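Local coordinates for hypothetical protein lpg0944 (PDB 4RXV) that is of unknown function but carries an N-terminal domain of the RavJ peptidase family (clan CA), consistent with a papain-like cysteine peptidase, at residues T57-F60 with S61-A65; S73-E76 with Y77-F80. All blocks are in the same frame, centred on the assembly; numbering follows the deposited sequence. Where two conformers were deposited one is given.

In the fold
Interactions 1 and 2 lie in series along the chain, one on each of two successive helices, 60-64 and 74-84, of the RavJ peptidase region. Each is a local contact at the start of its helix, but the two starts are built differently: in interaction 1 a proline-rich loop with a cis peptide leads into the first turn, whereas in interaction 2 a serine caps it. Their centres are 19 Å apart and their nearest atoms about 6 Å, so they do not touch. Interaction 1 is a surface contact whose rings lean on strand 95-100; interaction 2 is partly buried, against helix 105-114, the next helix after that strand.

Interaction 1. Residues T57-F60 with S61-A65; sequences TPPF and SQWGA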
loop_
_atom_site.group_PDB
_atom_site.type_symbol
_atom_site.label_atom_id
_atom_site.label_comp_id
_atom_site.label_asym_id
_atom_site.label_seq_id
_atom_site.Cartn_x
_atom_site.Cartn_y
_atom_site.Cartn_z
ATOM N N THR A 57 4.931 -21.862 6.313
ATOM C CA THR A 57 5.290 -21.626 7.710
ATOM C C THR A 57 4.869 -20.198 8.101
ATOM O O THR A 57 4.772 -19.318 7.241
ATOM C CB THR A 57 6.814 -21.799 7.926
ATOM O OG1 THR A 57 7.533 -20.792 7.197
ATOM C CG2 THR A 57 7.275 -23.188 7.488
ATOM N N PRO A 58 4.609 -19.961 9.402
ATOM C CA PRO A 58 4.294 -18.585 9.806
ATOM C C PRO A 58 5.548 -17.711 9.754
ATOM O O PRO A 58 6.638 -18.207 10.071
ATOM C CB PRO A 58 3.812 -18.739 11.256
ATOM C CG PRO A 58 3.493 -20.176 11.437
ATOM C CD PRO A 58 4.405 -20.918 10.503
ATOM N N PRO A 59 5.407 -16.421 9.408
ATOM C CA PRO A 59 4.153 -15.704 9.146
ATOM C C PRO A 59 3.718 -15.760 7.680
ATOM O O PRO A 59 2.664 -15.223 7.349
ATOM C CB PRO A 59 4.516 -14.263 9.504
ATOM C CG PRO A 59 5.948 -14.151 9.081
ATOM C CD PRO A 59 6.561 -15.505 9.401
ATOM N N PHE A 60 4.530 -16.372 6.818
ATOM C CA PHE A 60 4.250 -16.402 5.388
ATOM C C PHE A 60 2.866 -16.958 5.077
ATOM O O PHE A 60 2.143 -16.411 4.234
ATOM C CB PHE A 60 5.342 -17.188 4.656
ATOM C CG PHE A 60 6.707 -16.670 4.956
ATOM C CD1 PHE A 60 7.159 -15.492 4.381
ATOM C CD2 PHE A 60 7.508 -17.304 5.897
ATOM C CE1 PHE A 60 8.397 -14.986 4.713
ATOM C CE2 PHE A 60 8.739 -16.806 6.215
ATOM C CZ PHE A 60 9.186 -15.647 5.625
ATOM N N SER A 61 2.494 -18.048 5.752
ATOM C CA SER A 61 1.173 -18.649 5.589
ATOM C C SER A 61 0.053 -17.619 5.765
ATOM O O SER A 61 -0.913 -17.592 4.989
ATOM C CB SER A 61 0.962 -19.765 6.632
ATOM O OG SER A 61 1.737 -20.917 6.381
ATOM N N GLN A 62 0.167 -16.807 6.808
ATOM C CA GLN A 62 -0.859 -15.833 7.143
ATOM C C GLN A 62 -0.804 -14.622 6.196
ATOM O O GLN A 62 -1.850 -14.101 5.760
ATOM C CB GLN A 62 -0.723 -15.379 8.600
ATOM C CG GLN A 62 -1.057 -16.442 9.657
ATOM C CD GLN A 62 -0.016 -17.552 9.778
ATOM O OE1 GLN A 62 1.201 -17.311 9.741
ATOM N NE2 GLN A 62 -0.497 -18.779 9.922
ATOM N N TRP A 63 0.411 -14.196 5.832
ATOM C CA TRP A 63 0.551 -13.065 4.904
ATOM C C TRP A 63 -0.069 -13.424 3.547
ATOM O O TRP A 63 -0.658 -12.588 2.867
ATOM C CB TRP A 63 2.017 -12.711 4.723
ATOM C CG TRP A 63 2.663 -12.117 5.913
ATOM C CD1 TRP A 63 2.053 -11.576 7.006
ATOM C CD2 TRP A 63 4.069 -11.969 6.127
ATOM N NE1 TRP A 63 2.989 -11.073 7.881
ATOM C CE2 TRP A 63 4.236 -11.316 7.370
ATOM C CE3 TRP A 63 5.205 -12.316 5.384
ATOM C CZ2 TRP A 63 5.486 -10.996 7.878
ATOM C CZ3 TRP A 63 6.449 -12.007 5.896
ATOM C CH2 TRP A 63 6.578 -11.345 7.130
ATOM N N GLY A 64 0.103 -14.669 3.112
ATOM C CA GLY A 64 -0.439 -15.096 1.828
ATOM C C GLY A 64 -1.931 -15.382 1.758
ATOM O O GLY A 64 -2.507 -15.484 0.661
ATOM N N ALA A 65 -2.569 -15.539 2.916
ATOM C CA ALA A 65 -4.003 -15.877 2.993
ATOM C C ALA A 65 -4.602 -15.137 4.183
ATOM O O ALA A 65 -4.891 -15.721 5.225
ATOM C CB ALA A 65 -4.213 -17.405 3.108
#
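Phe60 and Trp63 both hold CG beside the backbone N and anti to the carbonyl carbon (chi1 -54° and -69°), so the two side chains run side by side in the same direction. The result is an offset edge-to-face pair: the six-membered ring of Trp63 turns its edge toward the face of Phe60, with centroids 5.4 Å apart and planes at 82°. The rings come closest at Phe60 CE1 and Trp63 CZ3, 3.8 Å apart.

Pro59 packs over a face of the same indole. Its CG stands 3.5 Å from the centroid of the six-membered ring of Trp63, a little off the ring normal, which makes this a CH-pi contact. The peptide between Pro58 and Pro59 is cis, a sharp bend just as the chain enters the helix.

The backbone binds the turn together. Ser61 N donates to Thr57 O at 3.0 Å. Pro59 O takes Trp63 N at 2.9 Å and a weak, strongly bent bond from Gln62 N as well. Phe60 O then receives Gly64 N at 2.9 Å. On the exposed side the Gln62 chain bends at chi2 and carries OE1 back to 3.3 Å from Pro58 CB.

Thr57 OG1 bonds to Leu54 O in the loop that follows helix 37-50. On the inner side of the turn, Phe60 is buried edge-to-face with Phe90 and rests on Val97 and Val99, while Trp63 also reaches Val99, laying helix 60-64 against strand 95-100.

Interaction 2. Residues S73-E76 with Y77-F80; sequences SAQE and YIKF
Glu76, Tyr77 and Gln75 bury the most surface at this helix start, where Ser73 is the N-cap of helix 74-84. Tyr77 lies back toward the cap: its CD2 sits 3.2 Å from Ser73 O, and Ala74 CA meets the ring at its edge, near the plane. Having CG beside the backbone N (chi1 -69°) swings the tyrosine toward that first turn. Its OH goes on to make a weak hydrogen bond with Pro71 O, and the ring also packs against Ala110 and Leu114 of helix 105-114.

The carbonyls of this first turn reach the next: Ala74 O accepts Ile78 N at 3.1 Å, Gln75 O accepts Lys79 N at 2.9 Å and Glu76 O accepts Phe80 N at 2.9 Å. Beyond its backbone bond, Gln75 sends its side-chain OE1 to Gln220 NE2.

Glu76 closes the cap from the third residue of the helix. Lys72 N donates to its OE2, which probably steadies the carboxylate's negative charge near the positive end of the helix dipole. The hydroxyl of Ser73 is gripped twice by this one residue: Ser73 OG accepts a weak bond from Glu76 N at 3.3 Å, and donates a hydrogen bond to Glu76 OE2, 2.7 Å away, on the anti lone pair that faces away from the other carboxylate oxygen.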
loop_
_atom_site.group_PDB
_atom_site.type_symbol
_atom_site.label_atom_id
_atom_site.label_comp_id
_atom_site.label_asym_id
_atom_site.label_seq_id
_atom_site.Cartn_x
_atom_site.Cartn_y
_atom_site.Cartn_z
ATOM N N SER A 73 -5.701 2.321 13.929
ATOM C CA SER A 73 -4.773 3.247 14.566
ATOM C C SER A 73 -3.509 3.392 13.740
ATOM O O SER A 73 -3.071 2.444 13.081
ATOM C CB SER A 73 -4.392 2.755 15.975
ATOM O OG SER A 73 -3.476 1.679 15.921
ATOM N N ALA A 74 -2.897 4.563 13.817
ATOM C CA ALA A 74 -1.672 4.820 13.083
ATOM C C ALA A 74 -0.558 3.843 13.434
ATOM O O ALA A 74 0.138 3.361 12.548
ATOM C CB ALA A 74 -1.225 6.267 13.288
ATOM N N GLN A 75 -0.398 3.534 14.719
ATOM C CA GLN A 75 0.683 2.651 15.128
ATOM C C GLN A 75 0.533 1.255 14.494
ATOM O O GLN A 75 1.539 0.598 14.188
ATOM C CB GLN A 75 0.790 2.553 16.657
ATOM C CG GLN A 75 1.989 1.749 17.125
ATOM C CD GLN A 75 3.320 2.412 16.765
ATOM O OE1 GLN A 75 3.411 3.618 16.692
ATOM N NE2 GLN A 75 4.351 1.608 16.545
ATOM N N GLU A 76 -0.697 0.774 14.310
ATOM C CA GLU A 76 -0.877 -0.522 13.654
ATOM C C GLU A 76 -0.345 -0.528 12.226
ATOM O O GLU A 76 0.227 -1.513 11.791
ATOM C CB GLU A 76 -2.336 -0.927 13.649
ATOM C CG GLU A 76 -2.857 -1.380 14.993
ATOM C CD GLU A 76 -4.345 -1.476 14.931
ATOM O OE1 GLU A 76 -4.845 -2.556 14.557
ATOM O OE2 GLU A 76 -5.016 -0.466 15.229
ATOM N N TYR A 77 -0.544 0.564 11.505
ATOM C CA TYR A 77 -0.026 0.647 10.140
ATOM C C TYR A 77 1.501 0.682 10.133
ATOM O O TYR A 77 2.133 0.027 9.305
ATOM C CB TYR A 77 -0.604 1.848 9.416
ATOM C CG TYR A 77 -2.079 1.698 9.127
ATOM C CD1 TYR A 77 -2.518 0.843 8.131
ATOM C CD2 TYR A 77 -3.033 2.388 9.858
ATOM C CE1 TYR A 77 -3.860 0.665 7.863
ATOM C CE2 TYR A 77 -4.392 2.222 9.601
ATOM C CZ TYR A 77 -4.793 1.356 8.596
ATOM O OH TYR A 77 -6.117 1.128 8.300
ATOM N N ILE A 78 2.093 1.427 11.058
ATOM C CA ILE A 78 3.549 1.469 11.167
ATOM C C ILE A 78 4.100 0.069 11.484
ATOM O O ILE A 78 5.068 -0.394 10.862
ATOM C CB ILE A 78 3.974 2.533 12.190
ATOM C CG1 ILE A 78 3.538 3.927 11.685
ATOM C CG2 ILE A 78 5.462 2.462 12.469
ATOM C CD1 ILE A 78 3.858 5.073 12.637
ATOM N N LYS A 79 3.465 -0.631 12.414
ATOM C CA LYS A 79 3.893 -1.981 12.750
ATOM C C LYS A 79 3.755 -2.934 11.574
ATOM O O LYS A 79 4.584 -3.813 11.404
ATOM C CB LYS A 79 3.122 -2.502 13.955
ATOM C CG LYS A 79 3.700 -2.050 15.284
ATOM C CD LYS A 79 3.029 -2.755 16.445
ATOM C CE LYS A 79 1.653 -2.174 16.684
ATOM N NZ LYS A 79 0.787 -3.093 17.442
ATOM N N PHE A 80 2.698 -2.769 10.793
ATOM C CA PHE A 80 2.472 -3.617 9.620
ATOM C C PHE A 80 3.680 -3.509 8.670
ATOM O O PHE A 80 4.231 -4.522 8.233
ATOM C CB PHE A 80 1.171 -3.217 8.921
ATOM C CG PHE A 80 0.776 -4.113 7.771
ATOM C CD1 PHE A 80 1.341 -3.969 6.528
ATOM C CD2 PHE A 80 -0.217 -5.070 7.936
ATOM C CE1 PHE A 80 0.970 -4.780 5.475
ATOM C CE2 PHE A 80 -0.610 -5.882 6.883
ATOM C CZ PHE A 80 -0.013 -5.738 5.650
#